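Local coordinates for putative uronate isomerase (Thermotoga maritima, PDB 4NAR), which is of unestablished function, named a putative uronate isomerase, and may instead act as a lactate racemase, at residues 335-340 with 360-365; 381-386 with 391-396. All blocks are in the same frame, centred on the assembly; numbering follows the deposited sequence.

Contact 1 (335-340 with 360-365); sequences VKWYLK and GTFDPE
Helix 332-341 meets the short two-stranded antiparallel hairpin 360-371 through one aromatic pair on the protein surface, Trp337 against Phe362. The rim of the Phe362 ring does the touching: CE2 lies 3.8 Å from Trp337 CB and 3.9 Å from Trp337 CG, where the indole joins its stalk. The neighbouring Phe362 CZ sits over one face of the indole, displaced toward the rim and 4.1 Å from Trp337 CD2. The two side chains cross at about a right angle. Phe362 thus covers the inner, five-membered part of the indole; the centroid of that ring is 5.4 Å from the Phe362 centroid, and the planes stand at 45°, an oblique pairing. Both residues extend CG anti to the backbone N (chi1 166° for Trp337, -180° for Phe362), which carries each ring away from its own backbone toward the other segment; the nearest CA atoms, those of Trp337 and Pro364, remain 8.2 Å apart. No hydrogen bond crosses the contact, and only 95 Å² is buried, so dispersion and exclusion of water from the ring surfaces are what it offers. Beyond Phe362 the chain leaves the strand in an Asx turn: Asp363 OD1 accepts from Glu365 N at 2.9 Å, on the anti side of the carboxylate. On another side of the helix Val335 and Leu339 pack on helix 347-357. Tyr334, one turn before Trp337, meets both rings, edge-to-face in the case of Phe362, and completes a three-ring aromatic cluster at the surface, joining helix 332-341 to the hairpin of strands 360-362 and 369-371.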
loop_
_atom_site.group_PDB
_atom_site.type_symbol
_atom_site.label_atom_id
_atom_site.label_comp_id
_atom_site.label_asym_id
_atom_site.label_seq_id
_atom_site.Cartn_x
_atom_site.Cartn_y
_atom_site.Cartn_z
ATOM N N VAL A 335 -9.847 -20.661 -2.726
ATOM C CA VAL A 335 -8.981 -20.048 -3.731
ATOM C C VAL A 335 -7.821 -20.978 -4.130
ATOM O O VAL A 335 -7.493 -21.109 -5.317
ATOM C CB VAL A 335 -8.500 -18.649 -3.268
ATOM C CG1 VAL A 335 -7.549 -18.011 -4.285
ATOM C CG2 VAL A 335 -9.710 -17.752 -3.022
ATOM N N LYS A 336 -7.227 -21.638 -3.140
ATOM C CA LYS A 336 -6.204 -22.650 -3.402
ATOM C C LYS A 336 -6.739 -23.734 -4.324
ATOM O O LYS A 336 -6.037 -24.199 -5.221
ATOM C CB LYS A 336 -5.734 -23.290 -2.098
ATOM C CG LYS A 336 -4.712 -22.465 -1.349
ATOM C CD LYS A 336 -4.799 -22.771 0.133
ATOM C CE LYS A 336 -3.446 -22.678 0.796
ATOM N NZ LYS A 336 -3.029 -24.013 1.320
ATOM N N TRP A 337 -7.989 -24.129 -4.091
ATOM C CA TRP A 337 -8.653 -25.110 -4.933
ATOM C C TRP A 337 -8.847 -24.560 -6.350
ATOM O O TRP A 337 -8.639 -25.261 -7.347
ATOM C CB TRP A 337 -10.003 -25.487 -4.326
ATOM C CG TRP A 337 -10.893 -26.234 -5.281
ATOM C CD1 TRP A 337 -10.875 -27.581 -5.539
ATOM C CD2 TRP A 337 -11.932 -25.682 -6.107
ATOM N NE1 TRP A 337 -11.837 -27.896 -6.475
ATOM C CE2 TRP A 337 -12.504 -26.746 -6.840
ATOM C CE3 TRP A 337 -12.442 -24.389 -6.297
ATOM C CZ2 TRP A 337 -13.554 -26.566 -7.742
ATOM C CZ3 TRP A 337 -13.481 -24.204 -7.202
ATOM C CH2 TRP A 337 -14.026 -25.288 -7.913
ATOM N N TYR A 338 -9.249 -23.300 -6.433
ATOM C CA TYR A 338 -9.494 -22.660 -7.724
ATOM C C TYR A 338 -8.185 -22.592 -8.533
ATOM O O TYR A 338 -8.195 -22.668 -9.764
ATOM C CB TYR A 338 -10.078 -21.262 -7.494
ATOM C CG TYR A 338 -10.484 -20.523 -8.744
ATOM C CD1 TYR A 338 -9.602 -19.659 -9.385
ATOM C CD2 TYR A 338 -11.763 -20.654 -9.269
ATOM C CE1 TYR A 338 -9.976 -18.955 -10.527
ATOM C CE2 TYR A 338 -12.145 -19.956 -10.416
ATOM C CZ TYR A 338 -11.242 -19.106 -11.034
ATOM O OH TYR A 338 -11.594 -18.421 -12.167
ATOM N N LEU A 339 -7.061 -22.450 -7.831
ATOM C CA LEU A 339 -5.755 -22.393 -8.483
ATOM C C LEU A 339 -5.229 -23.771 -8.913
ATOM O O LEU A 339 -4.393 -23.871 -9.820
ATOM C CB LEU A 339 -4.744 -21.644 -7.611
ATOM C CG LEU A 339 -5.120 -20.160 -7.553
ATOM C CD1 LEU A 339 -4.518 -19.503 -6.323
ATOM C CD2 LEU A 339 -4.653 -19.453 -8.802
ATOM N N LYS A 340 -5.713 -24.828 -8.268
ATOM C CA LYS A 340 -5.454 -26.158 -8.792
ATOM C C LYS A 340 -6.134 -26.267 -10.146
ATOM O O LYS A 340 -5.536 -26.761 -11.097
ATOM C CB LYS A 340 -5.936 -27.248 -7.834
ATOM C CG LYS A 340 -5.063 -27.379 -6.601
ATOM C CD LYS A 340 -3.581 -27.359 -6.976
ATOM C CE LYS A 340 -2.689 -27.084 -5.760
ATOM N NZ LYS A 340 -1.253 -27.421 -6.025
ATOM N N GLY A 360 -12.701 -18.271 6.544
ATOM C CA GLY A 360 -13.851 -19.085 6.191
ATOM C C GLY A 360 -13.444 -20.538 6.028
ATOM O O GLY A 360 -12.253 -20.865 6.093
ATOM N N THR A 361 -14.425 -21.412 5.828
ATOM C CA THR A 361 -14.151 -22.828 5.582
ATOM C C THR A 361 -14.632 -23.259 4.213
ATOM O O THR A 361 -15.625 -22.741 3.681
ATOM C CB THR A 361 -14.824 -23.740 6.623
ATOM O OG1 THR A 361 -16.178 -23.307 6.822
ATOM C CG2 THR A 361 -14.061 -23.706 7.953
ATOM N N PHE A 362 -13.925 -24.231 3.656
ATOM C CA PHE A 362 -14.286 -24.792 2.372
ATOM C C PHE A 362 -14.366 -26.312 2.486
ATOM O O PHE A 362 -13.351 -26.976 2.714
ATOM C CB PHE A 362 -13.246 -24.390 1.330
ATOM C CG PHE A 362 -13.528 -24.915 -0.049
ATOM C CD1 PHE A 362 -14.693 -24.560 -0.715
ATOM C CD2 PHE A 362 -12.616 -25.742 -0.688
ATOM C CE1 PHE A 362 -14.951 -25.026 -1.998
ATOM C CE2 PHE A 362 -12.874 -26.219 -1.979
ATOM C CZ PHE A 362 -14.043 -25.856 -2.634
ATOM N N ASP A 363 -15.578 -26.849 2.353
ATOM C CA ASP A 363 -15.779 -28.291 2.244
ATOM C C ASP A 363 -15.457 -28.714 0.815
ATOM O O ASP A 363 -16.184 -28.367 -0.119
ATOM C CB ASP A 363 -17.224 -28.660 2.577
ATOM C CG ASP A 363 -17.413 -30.154 2.815
ATOM O OD1 ASP A 363 -16.782 -30.975 2.108
ATOM O OD2 ASP A 363 -18.193 -30.503 3.727
ATOM N N PRO A 364 -14.360 -29.469 0.641
ATOM C CA PRO A 364 -13.889 -29.862 -0.692
ATOM C C PRO A 364 -14.586 -31.125 -1.207
ATOM O O PRO A 364 -14.143 -31.690 -2.215
ATOM C CB PRO A 364 -12.399 -30.133 -0.460
ATOM C CG PRO A 364 -12.338 -30.655 0.952
ATOM C CD PRO A 364 -13.489 -29.995 1.712
ATOM N N GLU A 365 -15.636 -31.570 -0.515
ATOM C CA GLU A 365 -16.475 -32.662 -1.006
ATOM C C GLU A 365 -17.678 -32.056 -1.698
ATOM O O GLU A 365 -18.142 -32.546 -2.734
ATOM C CB GLU A 365 -16.987 -33.530 0.145
ATOM C CG GLU A 365 -15.923 -34.233 0.956
ATOM C CD GLU A 365 -16.448 -35.508 1.591
ATOM O OE1 GLU A 365 -16.165 -36.593 1.033
ATOM O OE2 GLU A 365 -17.148 -35.426 2.631
#

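Contact 2 (381-386 with 391-396); sequences IPEDEC and LGYMDP
The chain leaves helix 383-388 and turns back beside it, Leu391 N donating to Cys386 O at 3.0 Å with an N-H...O angle of 161°, and the CA atoms of Glu383 and Tyr393 come within 5.4 Å of each other. Tyr393 is the main side chain here. Its CG is anti to the backbone N (chi1 174°), and this sends the ring across the start of the helix, where Glu383 lies over one face. Glu383 CB makes a CH-pi contact 3.6 Å from the ring centroid and 18° off the normal, while Glu383 CA is 3.5 Å from Tyr393 CD2. From CB the glutamate chain runs on extended past the rim at CD1, crossing the tyrosine at about a right angle; its carboxylate lies nearly parallel to the ring plane, with a long, weak ion pair to Arg387. These pieces belong to a beta-alpha-beta unit, strand 373-379, helix 383-388 and strand 392-393, the last being an outermost strand of a parallel sheet of five. Two further groups reach the Tyr393 ring at its edge. The carbonyl oxygen of Ile381, just ahead of the helix N-cap residue Pro382, approaches Tyr393 CE2 to 3.4 Å, and Cys386 SG lies 4.0 Å from Tyr393 CD2, a sulfur-aromatic contact. Cys386 is buried: its CB packs 3.7 Å from Gly392 O, and its side chain also touches Leu377 of strand 373-379. Leu391 rests on the same Leu377, while backbone hydrogen bonds tie Gly392 to Val375 and Leu377.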
loop_
_atom_site.group_PDB
_atom_site.type_symbol
_atom_site.label_atom_id
_atom_site.label_comp_id
_atom_site.label_asym_id
_atom_site.label_seq_id
_atom_site.Cartn_x
_atom_site.Cartn_y
_atom_site.Cartn_z
ATOM N N ILE A 381 -21.523 0.397 -7.220
ATOM C CA ILE A 381 -21.562 -0.912 -7.863
ATOM C C ILE A 381 -22.946 -1.525 -7.588
ATOM O O ILE A 381 -23.379 -1.594 -6.420
ATOM C CB ILE A 381 -20.428 -1.816 -7.332
ATOM C CG1 ILE A 381 -19.074 -1.176 -7.666
ATOM C CG2 ILE A 381 -20.546 -3.244 -7.895
ATOM C CD1 ILE A 381 -17.899 -1.789 -6.972
ATOM N N PRO A 382 -23.666 -1.936 -8.653
ATOM C CA PRO A 382 -25.040 -2.416 -8.427
ATOM C C PRO A 382 -25.095 -3.683 -7.581
ATOM O O PRO A 382 -24.134 -4.482 -7.557
ATOM C CB PRO A 382 -25.560 -2.698 -9.845
ATOM C CG PRO A 382 -24.785 -1.761 -10.706
ATOM C CD PRO A 382 -23.391 -1.716 -10.083
ATOM N N GLU A 383 -26.223 -3.855 -6.897
ATOM C CA GLU A 383 -26.451 -5.031 -6.063
ATOM C C GLU A 383 -26.154 -6.351 -6.793
ATOM O O GLU A 383 -25.476 -7.226 -6.258
ATOM C CB GLU A 383 -27.885 -5.043 -5.516
ATOM C CG GLU A 383 -28.240 -6.346 -4.800
ATOM C CD GLU A 383 -29.586 -6.284 -4.072
ATOM O OE1 GLU A 383 -30.376 -5.341 -4.343
ATOM O OE2 GLU A 383 -29.844 -7.181 -3.224
ATOM N N ASP A 384 -26.665 -6.489 -8.010
ATOM C CA ASP A 384 -26.498 -7.734 -8.746
ATOM C C ASP A 384 -25.033 -7.983 -9.095
ATOM O O ASP A 384 -24.573 -9.122 -9.058
ATOM C CB ASP A 384 -27.395 -7.769 -9.989
ATOM C CG ASP A 384 -28.885 -7.887 -9.631
ATOM O OD1 ASP A 384 -29.206 -8.395 -8.530
ATOM O OD2 ASP A 384 -29.735 -7.464 -10.448
ATOM N N GLU A 385 -24.300 -6.915 -9.400
ATOM C CA GLU A 385 -22.885 -7.043 -9.707
ATOM C C GLU A 385 -22.062 -7.373 -8.465
ATOM O O GLU A 385 -21.030 -8.050 -8.551
ATOM C CB GLU A 385 -22.377 -5.801 -10.447
ATOM C CG GLU A 385 -22.544 -5.950 -11.977
ATOM C CD GLU A 385 -22.822 -4.639 -12.712
ATOM O OE1 GLU A 385 -22.313 -3.584 -12.260
ATOM O OE2 GLU A 385 -23.538 -4.675 -13.753
ATOM N N CYS A 386 -22.547 -6.932 -7.303
ATOM C CA CYS A 386 -21.957 -7.323 -6.019
ATOM C C CYS A 386 -22.130 -8.811 -5.696
ATOM O O CYS A 386 -21.171 -9.492 -5.297
ATOM C CB CYS A 386 -22.558 -6.495 -4.872
ATOM S SG CYS A 386 -22.010 -4.762 -4.806
ATOM N N LEU A 391 -20.167 -10.826 -2.860
ATOM C CA LEU A 391 -20.172 -9.818 -1.802
ATOM C C LEU A 391 -21.610 -9.334 -1.504
ATOM O O LEU A 391 -22.505 -9.460 -2.351
ATOM C CB LEU A 391 -19.286 -8.635 -2.215
ATOM C CG LEU A 391 -17.892 -8.502 -1.578
ATOM C CD1 LEU A 391 -17.320 -9.831 -1.121
ATOM C CD2 LEU A 391 -16.895 -7.757 -2.503
ATOM N N GLY A 392 -21.822 -8.769 -0.314
ATOM C CA GLY A 392 -23.112 -8.201 0.040
ATOM C C GLY A 392 -23.327 -6.815 -0.555
ATOM O O GLY A 392 -22.414 -6.248 -1.177
ATOM N N TYR A 393 -24.530 -6.262 -0.359
ATOM C CA TYR A 393 -24.870 -4.931 -0.879
ATOM C C TYR A 393 -25.720 -4.122 0.100
ATOM O O TYR A 393 -26.578 -4.668 0.795
ATOM C CB TYR A 393 -25.623 -5.042 -2.212
ATOM C CG TYR A 393 -26.152 -3.716 -2.749
ATOM C CD1 TYR A 393 -27.449 -3.279 -2.458
ATOM C CD2 TYR A 393 -25.348 -2.896 -3.546
ATOM C CE1 TYR A 393 -27.922 -2.063 -2.945
ATOM C CE2 TYR A 393 -25.818 -1.683 -4.044
ATOM C CZ TYR A 393 -27.104 -1.278 -3.745
ATOM O OH TYR A 393 -27.559 -0.075 -4.239
HETATM N N MSE A 394 -25.482 -2.813 0.138
HETATM C CA MSE A 394 -26.394 -1.884 0.803
HETATM C C MSE A 394 -26.460 -0.620 -0.026
HETATM O O MSE A 394 -25.433 -0.142 -0.527
HETATM C CB MSE A 394 -25.957 -1.553 2.239
HETATM C CG MSE A 394 -26.519 -2.482 3.301
HETATM SE SE MSE A 394 -26.007 -1.935 5.121
HETATM C CE MSE A 394 -26.481 -3.586 6.056
ATOM N N ASP A 395 -27.674 -0.104 -0.197
ATOM C CA ASP A 395 -27.887 1.170 -0.861
ATOM C C ASP A 395 -27.106 2.209 -0.075
ATOM O O ASP A 395 -27.389 2.414 1.110
ATOM C CB ASP A 395 -29.375 1.512 -0.833
ATOM C CG ASP A 395 -29.746 2.654 -1.771
ATOM O OD1 ASP A 395 -28.858 3.463 -2.156
ATOM O OD2 ASP A 395 -30.950 2.741 -2.120
ATOM N N PRO A 396 -26.111 2.852 -0.723
ATOM C CA PRO A 396 -25.266 3.865 -0.070
ATOM C C PRO A 396 -26.062 5.081 0.405
ATOM O O PRO A 396 -25.629 5.762 1.343
ATOM C CB PRO A 396 -24.287 4.290 -1.181
ATOM C CG PRO A 396 -24.987 3.928 -2.473
ATOM C CD PRO A 396 -25.737 2.657 -2.137
#

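In the fold
The two contacts follow one another along the chain, contact 1 closing before contact 2 opens; their centres are 25 Å apart and their nearest atoms about 11 Å. Contact 1 is a surface contact between a helix and a two-stranded hairpin, whereas contact 2 is partly buried and joins consecutive elements at the border of the five-stranded parallel sheet. Strand 369-371 of that hairpin leads on to strand 373-379, against which contact 2 packs. Contact 1 pairs two rings, is entirely apolar and buries about a third as much surface, while contact 2 sets a single tyrosine ring against a helix start and adds a backbone hydrogen bond and a buried sulfur.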